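Local coordinates for cupin 2 conserved barrel domain protein (Leptotrichia buccalis, PDB 3RNS) that is of unknown function but belongs to the cupin superfamily and folds into two cupin-like beta-barrel units, at residues A[18-23]-A[100-105]; A[129-134]-A[178-183]. One frame throughout, in Å; residues are numbered along the deposited sequence.

Interactions 1 and 2 come in series along the chain, 18-23 with 100-105 first and 129-134 with 178-183 after it, their centres about 19 Å apart. Interaction 1 belongs to the first barrel, where strand 101-108 lies in a six-stranded antiparallel sheet. That sheet ends in strand 129-130, the start of interaction 2, whose other partner, strand 174-180, lies in the corresponding sheet of the second barrel. Segments 100-105 and 178-183 also touch, I104 CD1 packing 4.1 Å from T178 OG1. Since strand 13-14 joins the second barrel's sheet, each barrel borrows an edge strand from beyond its own stretch of chain, which ties the two units together.

Interaction 1. Residues A[18-23]-A[100-105]; sequences LITSKE and NLKLIE
K102 reaches out from strand 101-105 to the loop at I19, and its NZ donates a 2.8 Å hydrogen bond to I19 O. The ammonium lies in the carbonyl plane, with a C=O...N angle of 155°. Beyond CG the lysine is fully extended, every remaining torsion close to 180°, and this straight chain carries the charge to the loop; CE passes 3.3 Å from I19 O. This is the close-packed part: K102 is buried, N16 OD1 accepts a second bond from the same NZ, and I19 turns its side chain onto V27 and M29. With an alanine at K102, I19 O and N16 OD1 would probably lose their shared donor, and a gap would be likely to open between strand and loop. Strand 101-108 sits inside the larger sheet of the first, cupin-like barrel, between strands 37-44 and 59-65; L101 and L103 face I95 of the opposing sheet, whereas K102 projects from the outer face, where the segment leading from helix 15-18 to strand 26-33 passes over. Toward S21 the fit is looser and a water fills in, accepting from S21 N at 2.9 Å and donating to N100 OD1 at 2.8 Å. N100 ND2 is held by L44 O and S43 OG, and S43 OG is also hydrogen-bonded to S21 OG. At the solvent side, exposed T20 rests its CG2 4.1 Å from K102 NZ.

Interaction 2. Residues A[129-134]-A[178-183]; sequences FNLAEV and TVLDGE
L180 meets the 131-132 turn along most of its side chain, and the contact is purely apolar. At its root, CB lies 4.2 Å from A132 CB, the methyl of a residue whose CB points back toward L180. CG stands further back and serves as the branch point. Its CD1 arm does the reaching: it comes 4.1 Å from L131 CG and 4.2 Å from L131 CD2, so it rests against the branch of that leucine, and the two side chains cross obliquely. The other arm keeps a little more distance, L180 CD2 lying 4.7 Å from L131 CD2. With CG anti to the carbonyl carbon (chi1 -53°) and CD1 continuing the chain anti to CA (chi2 174°), the CD1 methyl is carried out to L131. In the fold this is a junction between the two cupin-like barrels: 129-130 is the edge strand of the first barrel's larger sheet, paired with strand 83-87, while 174-180 is an inner strand of the second barrel's. Y62 of the first barrel touches both leucines, and I157 of the second adds to the cover on L180. The turn that presents L131 and A132 is stiffened from within by an Asx motif, in which N130 OD1 accepts from E133 N at 3.0 Å, the donor in the carbonyl plane and the N-H...O angle 147°. V134 N closes a short 3-10 turn on L131 O, also at 3.0 Å. Past L180 the backbone turns a corner at D181 and G182, and D181 OD2 is hydrogen-bonded to Y137 OH.

Interaction 1. Residues A[18-23]-A[100-105]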
loop_
_atom_site.group_PDB
_atom_site.type_symbol
_atom_site.label_atom_id
_atom_site.label_comp_id
_atom_site.label_asym_id
_atom_site.label_seq_id
_atom_site.Cartn_x
_atom_site.Cartn_y
_atom_site.Cartn_z
ATOM N N LEU A 18 9.169 9.811 -4.225
ATOM C CA LEU A 18 8.432 10.848 -3.453
ATOM C C LEU A 18 9.031 11.029 -2.094
ATOM O O LEU A 18 9.111 12.128 -1.610
ATOM C CB LEU A 18 6.966 10.511 -3.287
ATOM C CG LEU A 18 6.074 11.599 -2.657
ATOM C CD1 LEU A 18 6.006 12.945 -3.444
ATOM C CD2 LEU A 18 4.726 11.024 -2.544
ATOM N N ILE A 19 9.473 9.953 -1.470
ATOM C CA ILE A 19 9.945 10.028 -0.082
ATOM C C ILE A 19 11.335 9.411 0.019
ATOM O O ILE A 19 11.588 8.281 -0.411
ATOM C CB ILE A 19 8.939 9.386 0.955
ATOM C CG1 ILE A 19 9.321 9.744 2.398
ATOM C CG2 ILE A 19 8.813 7.804 0.788
ATOM C CD1 ILE A 19 8.156 9.708 3.423
ATOM N N THR A 20 12.236 10.180 0.594
ATOM C CA THR A 20 13.615 9.815 0.690
ATOM C C THR A 20 14.129 10.323 2.072
ATOM O O THR A 20 13.513 11.209 2.677
ATOM C CB THR A 20 14.442 10.470 -0.520
ATOM O OG1 THR A 20 14.518 11.873 -0.322
ATOM C CG2 THR A 20 13.831 10.213 -1.929
ATOM N N SER A 21 15.193 9.718 2.590
ATOM C CA SER A 21 15.852 10.186 3.818
ATOM C C SER A 21 17.377 10.285 3.609
ATOM O O SER A 21 17.953 9.523 2.859
ATOM C CB SER A 21 15.506 9.275 5.012
ATOM O OG SER A 21 15.503 7.896 4.685
ATOM N N LYS A 22 18.009 11.258 4.217
ATOM C CA LYS A 22 19.481 11.304 4.271
ATOM C C LYS A 22 19.953 10.572 5.514
ATOM O O LYS A 22 19.128 10.099 6.304
ATOM C CB LYS A 22 19.952 12.750 4.297
ATOM C CG LYS A 22 19.684 13.472 2.974
ATOM C CD LYS A 22 19.779 15.004 3.132
ATOM C CE LYS A 22 18.659 15.568 4.006
ATOM N NZ LYS A 22 18.052 16.832 3.497
ATOM N N GLU A 23 21.272 10.491 5.714
ATOM C CA GLU A 23 21.844 9.748 6.862
ATOM C C GLU A 23 21.199 10.181 8.155
ATOM O O GLU A 23 21.023 11.355 8.389
ATOM C CB GLU A 23 23.383 9.929 7.034
ATOM C CG GLU A 23 23.980 8.961 8.124
ATOM C CD GLU A 23 25.435 9.234 8.559
ATOM O OE1 GLU A 23 25.994 10.322 8.295
ATOM O OE2 GLU A 23 26.011 8.336 9.202
ATOM N N ASN A 100 18.235 1.538 3.700
ATOM C CA ASN A 100 17.174 2.566 3.570
ATOM C C ASN A 100 15.796 1.906 3.415
ATOM O O ASN A 100 15.431 1.480 2.344
ATOM C CB ASN A 100 17.478 3.470 2.396
ATOM C CG ASN A 100 16.479 4.659 2.263
ATOM O OD1 ASN A 100 16.470 5.283 1.209
ATOM N ND2 ASN A 100 15.670 4.982 3.313
ATOM N N LEU A 101 15.075 1.796 4.522
ATOM C CA LEU A 101 13.817 1.082 4.601
ATOM C C LEU A 101 12.681 2.044 4.335
ATOM O O LEU A 101 12.607 3.097 4.954
ATOM C CB LEU A 101 13.668 0.483 5.983
ATOM C CG LEU A 101 12.394 -0.304 6.182
ATOM C CD1 LEU A 101 12.334 -1.550 5.229
ATOM C CD2 LEU A 101 12.294 -0.656 7.651
ATOM N N LYS A 102 11.821 1.698 3.383
ATOM C CA LYS A 102 10.679 2.539 3.086
ATOM C C LYS A 102 9.410 1.727 3.245
ATOM O O LYS A 102 9.325 0.560 2.811
ATOM C CB LYS A 102 10.780 3.140 1.681
ATOM C CG LYS A 102 12.021 4.064 1.527
ATOM C CD LYS A 102 12.052 4.722 0.196
ATOM C CE LYS A 102 13.329 5.568 0.009
ATOM N NZ LYS A 102 13.277 6.189 -1.349
ATOM N N LEU A 103 8.400 2.340 3.836
ATOM C CA LEU A 103 7.202 1.604 4.247
ATOM C C LEU A 103 5.991 2.423 3.952
ATOM O O LEU A 103 6.010 3.671 4.154
ATOM C CB LEU A 103 7.258 1.361 5.741
ATOM C CG LEU A 103 8.368 0.508 6.362
ATOM C CD1 LEU A 103 8.297 0.599 7.852
ATOM C CD2 LEU A 103 8.290 -0.953 5.877
ATOM N N ILE A 104 4.922 1.767 3.493
ATOM C CA ILE A 104 3.590 2.326 3.573
ATOM C C ILE A 104 3.002 1.826 4.897
ATOM O O ILE A 104 3.014 0.624 5.158
ATOM C CB ILE A 104 2.641 1.847 2.420
ATOM C CG1 ILE A 104 3.258 2.061 1.040
ATOM C CG2 ILE A 104 1.291 2.569 2.548
ATOM C CD1 ILE A 104 2.377 1.597 -0.134
ATOM N N GLU A 105 2.475 2.728 5.730
ATOM C CA GLU A 105 1.855 2.377 6.978
ATOM C C GLU A 105 0.356 2.673 6.850
ATOM O O GLU A 105 -0.022 3.782 6.548
ATOM C CB GLU A 105 2.433 3.194 8.159
ATOM C CG GLU A 105 1.766 2.883 9.509
ATOM C CD GLU A 105 2.261 3.781 10.655
ATOM O OE1 GLU A 105 1.569 4.766 10.988
ATOM O OE2 GLU A 105 3.334 3.498 11.239
HETATM O O HOH W 1 16.029 7.976 0.439
#

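Interaction 2. Residues A[129-134]-A[178-183]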
loop_
_atom_site.group_PDB
_atom_site.type_symbol
_atom_site.label_atom_id
_atom_site.label_comp_id
_atom_site.label_asym_id
_atom_site.label_seq_id
_atom_site.Cartn_x
_atom_site.Cartn_y
_atom_site.Cartn_z
ATOM N N PHE A 129 5.121 -11.447 4.779
ATOM C CA PHE A 129 5.109 -12.280 3.594
ATOM C C PHE A 129 5.109 -11.449 2.304
ATOM O O PHE A 129 4.621 -10.308 2.291
ATOM C CB PHE A 129 3.882 -13.211 3.626
ATOM C CG PHE A 129 2.588 -12.487 3.786
ATOM C CD1 PHE A 129 2.128 -12.140 5.044
ATOM C CD2 PHE A 129 1.841 -12.138 2.687
ATOM C CE1 PHE A 129 0.954 -11.435 5.203
ATOM C CE2 PHE A 129 0.662 -11.459 2.827
ATOM C CZ PHE A 129 0.206 -11.111 4.095
ATOM N N ASN A 130 5.611 -12.038 1.221
ATOM C CA ASN A 130 5.623 -11.374 -0.076
ATOM C C ASN A 130 4.207 -11.285 -0.600
ATOM O O ASN A 130 3.505 -12.288 -0.742
ATOM C CB ASN A 130 6.571 -12.087 -1.065
ATOM C CG ASN A 130 6.664 -11.366 -2.402
ATOM O OD1 ASN A 130 5.796 -11.517 -3.274
ATOM N ND2 ASN A 130 7.683 -10.539 -2.554
ATOM N N LEU A 131 3.770 -10.057 -0.892
ATOM C CA LEU A 131 2.397 -9.808 -1.253
ATOM C C LEU A 131 2.062 -10.297 -2.669
ATOM O O LEU A 131 1.036 -10.934 -2.861
ATOM C CB LEU A 131 2.122 -8.313 -1.128
ATOM C CG LEU A 131 0.714 -7.852 -0.966
ATOM C CD1 LEU A 131 0.032 -8.604 0.137
ATOM C CD2 LEU A 131 0.757 -6.365 -0.692
ATOM N N ALA A 132 2.931 -10.010 -3.644
ATOM C CA ALA A 132 2.692 -10.379 -5.041
ATOM C C ALA A 132 2.517 -11.904 -5.196
ATOM O O ALA A 132 1.681 -12.412 -5.992
ATOM C CB ALA A 132 3.858 -9.840 -5.962
ATOM N N GLU A 133 3.284 -12.635 -4.409
ATOM C CA GLU A 133 3.251 -14.088 -4.519
ATOM C C GLU A 133 1.986 -14.719 -3.918
ATOM O O GLU A 133 1.732 -15.879 -4.102
ATOM C CB GLU A 133 4.512 -14.697 -3.931
ATOM C CG GLU A 133 5.394 -15.411 -4.981
ATOM C CD GLU A 133 6.301 -14.486 -5.836
ATOM O OE1 GLU A 133 6.769 -14.987 -6.892
ATOM O OE2 GLU A 133 6.560 -13.297 -5.462
ATOM N N VAL A 134 1.160 -13.941 -3.257
ATOM C CA VAL A 134 -0.042 -14.492 -2.631
ATOM C C VAL A 134 -1.187 -14.733 -3.629
ATOM O O VAL A 134 -2.093 -15.529 -3.377
ATOM C CB VAL A 134 -0.432 -13.560 -1.441
ATOM C CG1 VAL A 134 -1.879 -13.160 -1.465
ATOM C CG2 VAL A 134 -0.026 -14.205 -0.156
ATOM N N THR A 178 -1.525 0.366 -5.720
ATOM C CA THR A 178 -0.099 0.219 -5.974
ATOM C C THR A 178 0.125 -1.014 -6.852
ATOM O O THR A 178 -0.334 -2.116 -6.508
ATOM C CB THR A 178 0.713 0.028 -4.661
ATOM O OG1 THR A 178 0.390 1.089 -3.732
ATOM C CG2 THR A 178 2.228 0.109 -4.930
ATOM N N VAL A 179 0.895 -0.847 -7.930
ATOM C CA VAL A 179 1.094 -1.921 -8.851
ATOM C C VAL A 179 2.301 -2.686 -8.401
ATOM O O VAL A 179 3.381 -2.116 -8.280
ATOM C CB VAL A 179 1.238 -1.432 -10.285
ATOM C CG1 VAL A 179 1.705 -2.581 -11.241
ATOM C CG2 VAL A 179 -0.126 -0.821 -10.750
ATOM N N LEU A 180 2.105 -3.996 -8.181
ATOM C CA LEU A 180 3.150 -4.872 -7.652
ATOM C C LEU A 180 3.959 -5.599 -8.722
ATOM O O LEU A 180 5.040 -6.112 -8.428
ATOM C CB LEU A 180 2.505 -5.919 -6.721
ATOM C CG LEU A 180 1.619 -5.351 -5.605
ATOM C CD1 LEU A 180 0.949 -6.492 -4.865
ATOM C CD2 LEU A 180 2.491 -4.492 -4.647
ATOM N N ASP A 181 3.424 -5.699 -9.932
ATOM C CA ASP A 181 4.014 -6.472 -11.014
ATOM C C ASP A 181 3.342 -6.021 -12.290
ATOM O O ASP A 181 2.142 -5.746 -12.306
ATOM C CB ASP A 181 3.786 -7.977 -10.824
ATOM C CG ASP A 181 4.502 -8.832 -11.911
ATOM O OD1 ASP A 181 5.718 -8.625 -12.086
ATOM O OD2 ASP A 181 3.862 -9.686 -12.584
ATOM N N GLY A 182 4.116 -5.902 -13.356
ATOM C CA GLY A 182 3.589 -5.454 -14.644
ATOM C C GLY A 182 3.166 -3.995 -14.655
ATOM O O GLY A 182 3.772 -3.157 -14.017
ATOM N N GLU A 183 2.108 -3.694 -15.398
ATOM C CA GLU A 183 1.600 -2.361 -15.420
ATOM C C GLU A 183 0.166 -2.413 -15.802
ATOM O O GLU A 183 -0.272 -3.318 -16.535
ATOM C CB GLU A 183 2.405 -1.432 -16.334
ATOM C CG GLU A 183 2.329 -1.741 -17.758
ATOM C CD GLU A 183 3.025 -0.678 -18.669
ATOM O OE1 GLU A 183 2.318 -0.177 -19.592
ATOM O OE2 GLU A 183 4.250 -0.395 -18.488
#